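Local coordinates for CcbJ (Streptomyces caelestis, PDB 4HGZ), which probably transfers methyl groups from S-adenosyl-L-methionine to a nitrogen atom of its substrate, as an N-methyltransferase, at residues G74-P79 / F134-T139; L80-V85 / H107-L112; H88-S93 / V114-N119; Y130-A135 / T165-C170. One frame throughout, in Å; residues are numbered along the deposited sequence.

How the contacts relate
The four contacts sample one Rossmann-like domain, from its central sheet to its flanking helix and loops. Contacts 3 and 4 are parallel strand pairs of that sheet: contact 3 ties its outermost strand 113-117 to 87-91 near the surface, whereas every touching residue of contact 4 is buried. Contact 1, also buried, shares Phe134 and Ala135 with contact 4 and sets the loop before helix 77-82 against the end of strand 130-135. Contact 2 uses the same helix at the far end, its centre about 20 Å from that of the chain. Backbone bonds dominate the strand pairs, apolar packing and an arginine contact 1, while contact 2 combines Ala81-Leu112 packing with one carboxylate-amide bond.

Contact 1 of 4, residues G74-P79 / F134-T139; sequences GRVAFP and FAAFNT
Arg75 reaches across to Ala136 and Phe137 with the very end of its side chain, a useful example of a long chain that meets the 134-139 segment with its tip alone; Pro46 and Pro47 are further neighbours of the same side chain. CB sets out toward the 134-139 segment, and CG continues anti to the backbone N (chi1 -179°); with the next torsion also extended, CB, CG and CD form a straight spacer. The bend comes at chi3 (64°), which swings NE and the guanidinium round toward the strand end. There NH2 lies 3.9 Å from Ala136 CB and 4.0 Å from Phe137 CB. The Phe137 ring then leads off, its plane 76° from that of the guanidinium. NH1 is taken by a salt bridge to Asp49, which holds the other branch of the group. One guanidinium face is covered near its rim by Val76 CG2, 3.8 Å above the plane.

Val76 also meets the other segment with both branches. Its CG2 branch lies 4.4 Å from Ala136 CB, while CG1 rests 3.8 Å from Phe134 CE1 as the two side chains slide past each other in opposite directions. Beyond the strand, Ala136 O closes the turn by accepting both Thr139 N, at 3.0 Å, and Thr139 OG1.

Arg75 belongs to the S-adenosyl-L-homocysteine site of this protein, although this chain is modelled without that ligand. Gly74 and Ala77 fit a GxGxxA pattern, consistent with the glycine-rich loop that leads from the first strand into a helix in Rossmann-like methyltransferases, here packed beside the end of the fourth strand.

Contact 2 of 4, residues L80-V85 / H107-L112; sequences LADLGV and HPNGNL
Asp82 and Asn109 meet at about a right angle, their carboxylate and amide planes 75° apart. Asn109 ND2 gives a hydrogen bond of 3.1 Å to Asp82 OD1, with 155° at the hydrogen; the oxygen lies close to the amide plane and receives the bond on its anti lone pair. The His107 ring is turned quite differently against the same carboxylate, the two planes being only 28° apart, and it presents an edge: CE1 lies 3.4 Å from Asp82 OD1. The ring's rotation is steadied from its own segment, where Asn109 N donates to His107 ND1 at 3.0 Å within a type I turn from His107 to Gly110.

Beside this polar cluster, Leu112 and Ala81 pack together, also against backbone carbonyls. Leu112 CB sits 3.9 Å from Ala81 CB, and its CD1 branch lies against Ala81 O and passes on to Gly84 CA, 3.7 Å away. Ala81 CB also faces Asn109 CB at 3.9 Å.

The carboxylate is claimed from two directions, since Asp82 OD2 forms a salt bridge with Arg51 of helix 50-61. Because His107 ND1 acts as an acceptor, a neutral ring would carry its proton on NE2, and the nearby carboxylate would probably polarise the C-H of CE1.

Contact 3 of 4, residues H88-S93 / V114-N119; sequences HGVESS and VPVLGN
Gly89 and Val114 begin a parallel strand pairing in which backbone hydrogen bonds do most of the work. Gly89 N donates to Val114 O at 2.9 Å, and the series continues with Val116 N to Gly89 O, Glu91 N to Val116 O, and Gly118 N to Glu91 O. The strand axes lie 25° apart, the twist of a parallel pair, and CA-H...O contacts, such as Val90 CA to Val116 O, fill in between these bonds.

Side-chain packing adds to this on one side of the sheet. His88 and Val114 lie side by side, pointing the same way, with Val114 CG2 beside His88 CD2 and CG1 over one face of the imidazole near its rim. Farther along, Val90 CG2 is 4.1 Å from Val116 CB.

Polar side-chain bonds gather at the C-terminal end. Glu91 OE1 accepts Ser93 N at 3.1 Å on its anti side, while OE2 takes Gly72 N, so the carboxylate is held by two backbone amides. Glu91 and Asn119 both belong to the S-adenosyl-L-homocysteine site, though that ligand is not bound to this chain in the model.

The pair forms a beta-alpha-beta unit with helix 94-106, which covers Pro115 and Leu117. Strand 87-91 bonds on its other edge to 66-69, leaving 113-117 outermost in this chain's sheet.

Contact 4 of 4, residues Y130-A135 / T165-C170; sequences YSVVFA and TFVVQC
Val133 CG1 and Phe166 CG both stand anti to their own backbone N (chi1 178° and 175°), which brings the valine up to the phenylalanine ring on one side of the sheet. Val133 CB lies at the ring's edge, in its plane, 4.0 Å from Phe166 CD1. On the reverse side Phe134 adds its CB, 3.8 Å from Val167 CB, and Val132 CG1 meets Val167 CG2 at 4.1 Å. Thr165 lies alongside Val132, pointing the same way. These two residues and Val167 all touch Leu60 of helix 50-61, which packs against this face.

The strands are the fourth and fifth of the seven-stranded sheet, in the order 3-2-1-4-5-7-6 familiar from class I methyltransferases, and they run parallel, their axes 12° apart. Five backbone bonds join them, from Thr165 N to Ser131 O through to Gln169 N to Ala135 O, the last 3.1 Å long. Val133 and Ala135 each use both N and O across the seam.

At the C-terminal end a water donates to Ala135 O, at 3.1 Å, and to Gln169 O, at 2.9 Å. Gln169 turns its amide toward the loop after strand 130-135: OE1 accepts Phe137 N, and NE2 makes a weak hydrogen bond to Asp49.

Contact 1 of 4, residues G74-P79 / F134-T139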
loop_
_atom_site.group_PDB
_atom_site.type_symbol
_atom_site.label_atom_id
_atom_site.label_comp_id
_atom_site.label_asym_id
_atom_site.label_seq_id
_atom_site.Cartn_x
_atom_site.Cartn_y
_atom_site.Cartn_z
ATOM N N GLY C 74 -5.712 -24.636 -29.775
ATOM C CA GLY C 74 -4.443 -25.174 -30.268
ATOM C C GLY C 74 -3.245 -24.257 -30.124
ATOM O O GLY C 74 -2.252 -24.395 -30.849
ATOM N N ARG C 75 -3.327 -23.329 -29.177
ATOM C CA ARG C 75 -2.266 -22.349 -28.976
ATOM C C ARG C 75 -0.898 -23.010 -28.831
ATOM O O ARG C 75 0.093 -22.536 -29.388
ATOM C CB ARG C 75 -2.560 -21.485 -27.756
ATOM C CG ARG C 75 -1.527 -20.437 -27.510
ATOM C CD ARG C 75 -1.845 -19.618 -26.271
ATOM N NE ARG C 75 -1.821 -20.408 -25.041
ATOM C CZ ARG C 75 -0.733 -20.611 -24.301
ATOM N NH1 ARG C 75 0.432 -20.096 -24.672
ATOM N NH2 ARG C 75 -0.814 -21.330 -23.185
ATOM N N VAL C 76 -0.850 -24.106 -28.084
ATOM C CA VAL C 76 0.375 -24.873 -27.917
ATOM C C VAL C 76 0.443 -26.069 -28.875
ATOM O O VAL C 76 1.524 -26.470 -29.302
ATOM C CB VAL C 76 0.503 -25.385 -26.469
ATOM C CG1 VAL C 76 1.882 -25.980 -26.227
ATOM C CG2 VAL C 76 0.216 -24.254 -25.475
ATOM N N ALA C 77 -0.712 -26.626 -29.221
ATOM C CA ALA C 77 -0.779 -27.848 -30.028
ATOM C C ALA C 77 -0.225 -27.670 -31.442
ATOM O O ALA C 77 0.509 -28.522 -31.940
ATOM C CB ALA C 77 -2.213 -28.398 -30.072
ATOM N N PHE C 78 -0.556 -26.564 -32.090
ATOM C CA PHE C 78 -0.065 -26.361 -33.448
ATOM C C PHE C 78 1.443 -26.097 -33.524
ATOM O O PHE C 78 2.136 -26.664 -34.374
ATOM C CB PHE C 78 -0.876 -25.280 -34.164
ATOM C CG PHE C 78 -2.279 -25.701 -34.455
ATOM C CD1 PHE C 78 -2.528 -26.754 -35.320
ATOM C CD2 PHE C 78 -3.346 -25.074 -33.846
ATOM C CE1 PHE C 78 -3.815 -27.158 -35.582
ATOM C CE2 PHE C 78 -4.634 -25.479 -34.104
ATOM C CZ PHE C 78 -4.869 -26.516 -34.976
ATOM N N PRO C 79 1.959 -25.222 -32.652
ATOM C CA PRO C 79 3.409 -25.146 -32.575
ATOM C C PRO C 79 4.016 -26.513 -32.273
ATOM O O PRO C 79 5.086 -26.828 -32.774
ATOM C CB PRO C 79 3.639 -24.172 -31.424
ATOM C CG PRO C 79 2.492 -23.227 -31.555
ATOM C CD PRO C 79 1.315 -24.083 -31.976
ATOM N N PHE C 134 0.478 -32.569 -20.282
ATOM C CA PHE C 134 0.674 -31.213 -19.789
ATOM C C PHE C 134 -0.575 -30.377 -19.738
ATOM O O PHE C 134 -1.566 -30.644 -20.427
ATOM C CB PHE C 134 1.774 -30.468 -20.551
ATOM C CG PHE C 134 1.408 -30.094 -21.957
ATOM C CD1 PHE C 134 0.983 -28.806 -22.258
ATOM C CD2 PHE C 134 1.526 -31.016 -22.989
ATOM C CE1 PHE C 134 0.655 -28.448 -23.564
ATOM C CE2 PHE C 134 1.208 -30.665 -24.302
ATOM C CZ PHE C 134 0.769 -29.384 -24.587
ATOM N N ALA C 135 -0.484 -29.335 -18.922
ATOM C CA ALA C 135 -1.584 -28.447 -18.674
ATOM C C ALA C 135 -1.040 -27.027 -18.549
ATOM O O ALA C 135 -0.486 -26.656 -17.530
ATOM C CB ALA C 135 -2.290 -28.869 -17.409
ATOM N N ALA C 136 -1.213 -26.242 -19.600
ATOM C CA ALA C 136 -0.682 -24.891 -19.663
ATOM C C ALA C 136 -1.620 -23.844 -19.062
ATOM O O ALA C 136 -2.769 -24.126 -18.741
ATOM C CB ALA C 136 -0.360 -24.538 -21.098
ATOM N N PHE C 137 -1.099 -22.637 -18.892
ATOM C CA PHE C 137 -1.863 -21.500 -18.382
ATOM C C PHE C 137 -3.043 -21.857 -17.473
ATOM O O PHE C 137 -4.203 -21.739 -17.866
ATOM C CB PHE C 137 -2.336 -20.615 -19.537
ATOM C CG PHE C 137 -2.632 -19.201 -19.125
ATOM C CD1 PHE C 137 -1.791 -18.535 -18.231
ATOM C CD2 PHE C 137 -3.739 -18.524 -19.633
ATOM C CE1 PHE C 137 -2.047 -17.215 -17.843
ATOM C CE2 PHE C 137 -4.005 -17.200 -19.248
ATOM C CZ PHE C 137 -3.155 -16.543 -18.352
ATOM N N ASN C 138 -2.731 -22.282 -16.253
ATOM C CA ASN C 138 -3.734 -22.469 -15.201
ATOM C C ASN C 138 -4.809 -23.508 -15.457
ATOM O O ASN C 138 -5.827 -23.520 -14.771
ATOM C CB ASN C 138 -4.398 -21.140 -14.841
ATOM C CG ASN C 138 -3.424 -20.156 -14.236
ATOM O OD1 ASN C 138 -2.510 -20.536 -13.509
ATOM N ND2 ASN C 138 -3.606 -18.885 -14.540
ATOM N N THR C 139 -4.601 -24.391 -16.424
ATOM C CA THR C 139 -5.629 -25.380 -16.711
ATOM C C THR C 139 -5.910 -26.243 -15.476
ATOM O O THR C 139 -7.062 -26.473 -15.106
ATOM C CB THR C 139 -5.277 -26.246 -17.919
ATOM O OG1 THR C 139 -5.498 -25.485 -19.107
ATOM C CG2 THR C 139 -6.179 -27.477 -17.976
#

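Contact 2 of 4, residues L80-V85 / H107-L112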
loop_
_atom_site.group_PDB
_atom_site.type_symbol
_atom_site.label_atom_id
_atom_site.label_comp_id
_atom_site.label_asym_id
_atom_site.label_seq_id
_atom_site.Cartn_x
_atom_site.Cartn_y
_atom_site.Cartn_z
ATOM N N LEU C 80 3.342 -27.330 -31.472
ATOM C CA LEU C 80 3.840 -28.684 -31.263
ATOM C C LEU C 80 3.883 -29.441 -32.581
ATOM O O LEU C 80 4.842 -30.155 -32.878
ATOM C CB LEU C 80 2.994 -29.439 -30.245
ATOM C CG LEU C 80 3.554 -29.335 -28.821
ATOM C CD1 LEU C 80 2.573 -29.870 -27.786
ATOM C CD2 LEU C 80 4.904 -30.060 -28.714
ATOM N N ALA C 81 2.837 -29.271 -33.377
ATOM C CA ALA C 81 2.708 -30.032 -34.604
ATOM C C ALA C 81 3.793 -29.612 -35.581
ATOM O O ALA C 81 4.218 -30.409 -36.414
ATOM C CB ALA C 81 1.312 -29.854 -35.205
ATOM N N ASP C 82 4.257 -28.368 -35.463
ATOM C CA ASP C 82 5.360 -27.873 -36.304
ATOM C C ASP C 82 6.721 -28.498 -35.967
ATOM O O ASP C 82 7.641 -28.471 -36.791
ATOM C CB ASP C 82 5.463 -26.339 -36.251
ATOM C CG ASP C 82 4.341 -25.642 -37.017
ATOM O OD1 ASP C 82 3.837 -26.206 -38.019
ATOM O OD2 ASP C 82 3.968 -24.516 -36.626
ATOM N N LEU C 83 6.847 -29.062 -34.769
ATOM C CA LEU C 83 8.099 -29.682 -34.346
ATOM C C LEU C 83 8.068 -31.193 -34.557
ATOM O O LEU C 83 8.964 -31.917 -34.099
ATOM C CB LEU C 83 8.390 -29.372 -32.875
ATOM C CG LEU C 83 8.158 -27.944 -32.378
ATOM C CD1 LEU C 83 8.233 -27.906 -30.862
ATOM C CD2 LEU C 83 9.159 -26.986 -32.982
ATOM N N GLY C 84 7.028 -31.660 -35.245
ATOM C CA GLY C 84 6.867 -33.082 -35.557
ATOM C C GLY C 84 6.350 -33.941 -34.415
ATOM O O GLY C 84 6.520 -35.163 -34.427
ATOM N N VAL C 85 5.719 -33.301 -33.432
ATOM C CA VAL C 85 5.178 -33.985 -32.263
ATOM C C VAL C 85 3.683 -34.302 -32.423
ATOM O O VAL C 85 2.882 -33.424 -32.749
ATOM C CB VAL C 85 5.336 -33.094 -31.023
ATOM C CG1 VAL C 85 4.807 -33.791 -29.795
ATOM C CG2 VAL C 85 6.785 -32.715 -30.832
ATOM N N HIS C 107 -4.300 -26.663 -41.473
ATOM C CA HIS C 107 -2.915 -26.544 -41.033
ATOM C C HIS C 107 -1.994 -27.543 -41.727
ATOM O O HIS C 107 -2.320 -28.722 -41.845
ATOM C CB HIS C 107 -2.838 -26.747 -39.530
ATOM C CG HIS C 107 -1.612 -26.169 -38.902
ATOM N ND1 HIS C 107 -0.429 -26.867 -38.800
ATOM C CD2 HIS C 107 -1.392 -24.964 -38.325
ATOM C CE1 HIS C 107 0.467 -26.117 -38.185
ATOM N NE2 HIS C 107 -0.091 -24.957 -37.889
ATOM N N PRO C 108 -0.826 -27.072 -42.175
ATOM C CA PRO C 108 0.136 -27.916 -42.872
ATOM C C PRO C 108 0.478 -29.166 -42.067
ATOM O O PRO C 108 0.814 -30.203 -42.640
ATOM C CB PRO C 108 1.372 -27.016 -42.987
ATOM C CG PRO C 108 0.838 -25.631 -42.921
ATOM C CD PRO C 108 -0.324 -25.700 -41.980
ATOM N N ASN C 109 0.408 -29.060 -40.745
ATOM C CA ASN C 109 0.713 -30.196 -39.892
ATOM C C ASN C 109 -0.455 -30.602 -38.989
ATOM O O ASN C 109 -0.274 -31.278 -37.978
ATOM C CB ASN C 109 1.970 -29.917 -39.084
ATOM C CG ASN C 109 3.202 -29.777 -39.966
ATOM O OD1 ASN C 109 3.449 -30.613 -40.832
ATOM N ND2 ASN C 109 3.980 -28.721 -39.746
ATOM N N GLY C 110 -1.659 -30.199 -39.379
ATOM C CA GLY C 110 -2.849 -30.552 -38.638
ATOM C C GLY C 110 -2.896 -32.031 -38.321
ATOM O O GLY C 110 -3.308 -32.422 -37.230
ATOM N N ASN C 111 -2.471 -32.860 -39.269
ATOM C CA ASN C 111 -2.558 -34.305 -39.086
ATOM C C ASN C 111 -1.830 -34.800 -37.833
ATOM O O ASN C 111 -2.067 -35.917 -37.378
ATOM C CB ASN C 111 -2.040 -35.039 -40.321
ATOM C CG ASN C 111 -0.557 -34.819 -40.543
ATOM O OD1 ASN C 111 0.031 -33.877 -40.013
ATOM N ND2 ASN C 111 0.055 -35.690 -41.321
ATOM N N LEU C 112 -0.945 -33.983 -37.274
ATOM C CA LEU C 112 -0.292 -34.354 -36.013
ATOM C C LEU C 112 -1.115 -34.011 -34.769
ATOM O O LEU C 112 -0.707 -34.324 -33.646
ATOM C CB LEU C 112 1.094 -33.730 -35.904
ATOM C CG LEU C 112 2.129 -34.272 -36.895
ATOM C CD1 LEU C 112 3.435 -33.547 -36.735
ATOM C CD2 LEU C 112 2.329 -35.763 -36.708
#

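Contact 3 of 4, residues H88-S93 / V114-N119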
loop_
_atom_site.group_PDB
_atom_site.type_symbol
_atom_site.label_atom_id
_atom_site.label_comp_id
_atom_site.label_asym_id
_atom_site.label_seq_id
_atom_site.Cartn_x
_atom_site.Cartn_y
_atom_site.Cartn_z
ATOM N N HIS C 88 -2.398 -35.280 -28.905
ATOM C CA HIS C 88 -3.801 -35.498 -28.573
ATOM C C HIS C 88 -4.231 -34.395 -27.606
ATOM O O HIS C 88 -3.611 -34.207 -26.553
ATOM C CB HIS C 88 -3.962 -36.862 -27.914
ATOM C CG HIS C 88 -3.512 -37.993 -28.782
ATOM N ND1 HIS C 88 -3.728 -39.317 -28.460
ATOM C CD2 HIS C 88 -2.882 -37.993 -29.980
ATOM C CE1 HIS C 88 -3.237 -40.083 -29.418
ATOM N NE2 HIS C 88 -2.720 -39.304 -30.353
ATOM N N GLY C 89 -5.273 -33.654 -27.959
ATOM C CA GLY C 89 -5.720 -32.556 -27.107
ATOM C C GLY C 89 -7.132 -32.712 -26.577
ATOM O O GLY C 89 -8.083 -32.848 -27.352
ATOM N N VAL C 90 -7.264 -32.687 -25.254
ATOM C CA VAL C 90 -8.564 -32.743 -24.607
ATOM C C VAL C 90 -9.118 -31.349 -24.320
ATOM O O VAL C 90 -8.403 -30.478 -23.837
ATOM C CB VAL C 90 -8.487 -33.512 -23.283
ATOM C CG1 VAL C 90 -9.832 -33.468 -22.572
ATOM C CG2 VAL C 90 -8.067 -34.949 -23.535
ATOM N N GLU C 91 -10.399 -31.150 -24.617
ATOM C CA GLU C 91 -11.070 -29.873 -24.384
ATOM C C GLU C 91 -12.570 -30.082 -24.153
ATOM O O GLU C 91 -13.222 -30.774 -24.933
ATOM C CB GLU C 91 -10.883 -28.948 -25.582
ATOM C CG GLU C 91 -11.589 -27.617 -25.427
ATOM C CD GLU C 91 -11.179 -26.918 -24.149
ATOM O OE1 GLU C 91 -12.070 -26.405 -23.425
ATOM O OE2 GLU C 91 -9.960 -26.903 -23.867
ATOM N N SER C 92 -13.112 -29.470 -23.098
ATOM C CA SER C 92 -14.525 -29.621 -22.746
ATOM C C SER C 92 -15.444 -28.666 -23.492
ATOM O O SER C 92 -16.630 -28.942 -23.651
ATOM C CB SER C 92 -14.742 -29.461 -21.237
ATOM O OG SER C 92 -14.268 -28.212 -20.774
ATOM N N SER C 93 -14.899 -27.542 -23.938
ATOM C CA SER C 93 -15.683 -26.553 -24.671
ATOM C C SER C 93 -15.876 -26.967 -26.122
ATOM O O SER C 93 -14.919 -27.031 -26.894
ATOM C CB SER C 93 -15.008 -25.186 -24.616
ATOM O OG SER C 93 -15.604 -24.310 -25.553
ATOM N N VAL C 114 -4.663 -34.420 -32.629
ATOM C CA VAL C 114 -5.810 -35.285 -32.447
ATOM C C VAL C 114 -6.773 -34.688 -31.436
ATOM O O VAL C 114 -6.575 -34.815 -30.230
ATOM C CB VAL C 114 -5.366 -36.667 -31.957
ATOM C CG1 VAL C 114 -6.558 -37.603 -31.836
ATOM C CG2 VAL C 114 -4.332 -37.237 -32.900
ATOM N N PRO C 115 -7.834 -34.037 -31.926
ATOM C CA PRO C 115 -8.776 -33.331 -31.059
ATOM C C PRO C 115 -9.673 -34.294 -30.287
ATOM O O PRO C 115 -10.337 -35.129 -30.893
ATOM C CB PRO C 115 -9.620 -32.509 -32.044
ATOM C CG PRO C 115 -9.022 -32.740 -33.410
ATOM C CD PRO C 115 -8.244 -33.998 -33.337
ATOM N N VAL C 116 -9.695 -34.173 -28.964
ATOM C CA VAL C 116 -10.545 -35.024 -28.139
ATOM C C VAL C 116 -11.525 -34.212 -27.304
ATOM O O VAL C 116 -11.131 -33.560 -26.345
ATOM C CB VAL C 116 -9.718 -35.865 -27.176
ATOM C CG1 VAL C 116 -10.627 -36.784 -26.364
ATOM C CG2 VAL C 116 -8.655 -36.647 -27.935
ATOM N N LEU C 117 -12.804 -34.271 -27.663
ATOM C CA LEU C 117 -13.835 -33.538 -26.953
ATOM C C LEU C 117 -14.279 -34.284 -25.708
ATOM O O LEU C 117 -14.677 -35.442 -25.783
ATOM C CB LEU C 117 -15.050 -33.287 -27.850
ATOM C CG LEU C 117 -16.246 -32.705 -27.092
ATOM C CD1 LEU C 117 -15.894 -31.344 -26.514
ATOM C CD2 LEU C 117 -17.479 -32.601 -27.972
ATOM N N GLY C 118 -14.224 -33.609 -24.566
ATOM C CA GLY C 118 -14.719 -34.187 -23.335
ATOM C C GLY C 118 -14.110 -33.664 -22.055
ATOM O O GLY C 118 -13.190 -32.851 -22.058
ATOM N N ASN C 119 -14.655 -34.141 -20.950
ATOM C CA ASN C 119 -14.155 -33.845 -19.628
ATOM C C ASN C 119 -13.124 -34.908 -19.302
ATOM O O ASN C 119 -13.416 -36.105 -19.350
ATOM C CB ASN C 119 -15.317 -33.848 -18.627
ATOM C CG ASN C 119 -14.870 -34.061 -17.196
ATOM O OD1 ASN C 119 -13.677 -34.062 -16.891
ATOM N ND2 ASN C 119 -15.837 -34.244 -16.303
#

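Contact 4 of 4, residues Y130-A135 / T165-C170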
loop_
_atom_site.group_PDB
_atom_site.type_symbol
_atom_site.label_atom_id
_atom_site.label_comp_id
_atom_site.label_asym_id
_atom_site.label_seq_id
_atom_site.Cartn_x
_atom_site.Cartn_y
_atom_site.Cartn_z
ATOM N N TYR C 130 1.325 -41.941 -22.898
ATOM C CA TYR C 130 1.927 -40.739 -23.446
ATOM C C TYR C 130 3.294 -40.485 -22.836
ATOM O O TYR C 130 3.619 -41.004 -21.763
ATOM C CB TYR C 130 1.021 -39.542 -23.184
ATOM C CG TYR C 130 -0.302 -39.613 -23.895
ATOM C CD1 TYR C 130 -0.485 -38.976 -25.115
ATOM C CD2 TYR C 130 -1.370 -40.317 -23.352
ATOM C CE1 TYR C 130 -1.698 -39.035 -25.783
ATOM C CE2 TYR C 130 -2.592 -40.382 -24.013
ATOM C CZ TYR C 130 -2.746 -39.740 -25.229
ATOM O OH TYR C 130 -3.942 -39.799 -25.902
ATOM N N SER C 131 4.088 -39.676 -23.527
ATOM C CA SER C 131 5.449 -39.374 -23.105
ATOM C C SER C 131 5.404 -38.157 -22.213
ATOM O O SER C 131 6.230 -37.990 -21.322
ATOM C CB SER C 131 6.326 -39.087 -24.321
ATOM O OG SER C 131 5.869 -37.928 -24.998
ATOM N N VAL C 132 4.413 -37.311 -22.457
ATOM C CA VAL C 132 4.237 -36.095 -21.689
ATOM C C VAL C 132 2.755 -35.769 -21.591
ATOM O O VAL C 132 2.038 -35.781 -22.595
ATOM C CB VAL C 132 4.928 -34.918 -22.376
ATOM C CG1 VAL C 132 4.823 -33.662 -21.520
ATOM C CG2 VAL C 132 6.365 -35.256 -22.672
ATOM N N VAL C 133 2.287 -35.484 -20.382
ATOM C CA VAL C 133 0.940 -34.953 -20.217
ATOM C C VAL C 133 1.125 -33.557 -19.674
ATOM O O VAL C 133 1.881 -33.364 -18.716
ATOM C CB VAL C 133 0.117 -35.771 -19.219
ATOM C CG1 VAL C 133 -1.238 -35.162 -19.058
ATOM C CG2 VAL C 133 0.004 -37.232 -19.673
ATOM N N PHE C 134 0.478 -32.569 -20.282
ATOM C CA PHE C 134 0.674 -31.213 -19.789
ATOM C C PHE C 134 -0.575 -30.377 -19.738
ATOM O O PHE C 134 -1.566 -30.644 -20.427
ATOM C CB PHE C 134 1.774 -30.468 -20.551
ATOM C CG PHE C 134 1.408 -30.094 -21.957
ATOM C CD1 PHE C 134 0.983 -28.806 -22.258
ATOM C CD2 PHE C 134 1.526 -31.016 -22.989
ATOM C CE1 PHE C 134 0.655 -28.448 -23.564
ATOM C CE2 PHE C 134 1.208 -30.665 -24.302
ATOM C CZ PHE C 134 0.769 -29.384 -24.587
ATOM N N ALA C 135 -0.484 -29.335 -18.922
ATOM C CA ALA C 135 -1.584 -28.447 -18.674
ATOM C C ALA C 135 -1.040 -27.027 -18.549
ATOM O O ALA C 135 -0.486 -26.656 -17.530
ATOM C CB ALA C 135 -2.290 -28.869 -17.409
ATOM N N THR C 165 6.690 -37.695 -18.262
ATOM C CA THR C 165 6.562 -36.597 -17.313
ATOM C C THR C 165 5.233 -35.865 -17.412
ATOM O O THR C 165 4.595 -35.837 -18.471
ATOM C CB THR C 165 7.664 -35.541 -17.516
ATOM O OG1 THR C 165 7.578 -35.019 -18.847
ATOM C CG2 THR C 165 9.039 -36.144 -17.296
ATOM N N PHE C 166 4.849 -35.243 -16.299
ATOM C CA PHE C 166 3.647 -34.421 -16.206
ATOM C C PHE C 166 4.068 -32.978 -15.970
ATOM O O PHE C 166 4.790 -32.682 -15.021
ATOM C CB PHE C 166 2.795 -34.913 -15.041
ATOM C CG PHE C 166 1.581 -34.073 -14.766
ATOM C CD1 PHE C 166 0.597 -33.922 -15.723
ATOM C CD2 PHE C 166 1.403 -33.473 -13.532
ATOM C CE1 PHE C 166 -0.545 -33.156 -15.464
ATOM C CE2 PHE C 166 0.266 -32.714 -13.264
ATOM C CZ PHE C 166 -0.711 -32.554 -14.240
ATOM N N VAL C 167 3.609 -32.079 -16.831
ATOM C CA VAL C 167 4.064 -30.698 -16.812
ATOM C C VAL C 167 2.883 -29.767 -16.651
ATOM O O VAL C 167 1.935 -29.842 -17.421
ATOM C CB VAL C 167 4.760 -30.335 -18.143
ATOM C CG1 VAL C 167 5.215 -28.882 -18.124
ATOM C CG2 VAL C 167 5.931 -31.264 -18.405
ATOM N N VAL C 168 2.944 -28.887 -15.658
ATOM C CA VAL C 168 1.897 -27.896 -15.441
ATOM C C VAL C 168 2.517 -26.512 -15.386
ATOM O O VAL C 168 3.669 -26.351 -15.001
ATOM C CB VAL C 168 1.143 -28.100 -14.093
ATOM C CG1 VAL C 168 0.630 -29.513 -13.965
ATOM C CG2 VAL C 168 2.043 -27.793 -12.943
ATOM N N GLN C 169 1.735 -25.515 -15.760
ATOM C CA GLN C 169 2.127 -24.147 -15.627
ATOM C C GLN C 169 1.017 -23.452 -14.886
ATOM O O GLN C 169 -0.114 -23.397 -15.369
ATOM C CB GLN C 169 2.284 -23.527 -17.007
ATOM C CG GLN C 169 2.404 -22.009 -17.001
ATOM C CD GLN C 169 2.428 -21.454 -18.396
ATOM O OE1 GLN C 169 1.511 -21.689 -19.196
ATOM N NE2 GLN C 169 3.495 -20.730 -18.715
ATOM N N CYS C 170 1.339 -22.912 -13.717
ATOM C CA CYS C 170 0.335 -22.348 -12.820
ATOM C C CYS C 170 0.774 -21.015 -12.244
ATOM O O CYS C 170 1.956 -20.788 -12.033
ATOM C CB CYS C 170 0.102 -23.292 -11.642
ATOM S SG CYS C 170 -0.233 -24.968 -12.069
HETATM O O HOH W 1 -2.031 -25.559 -15.092
#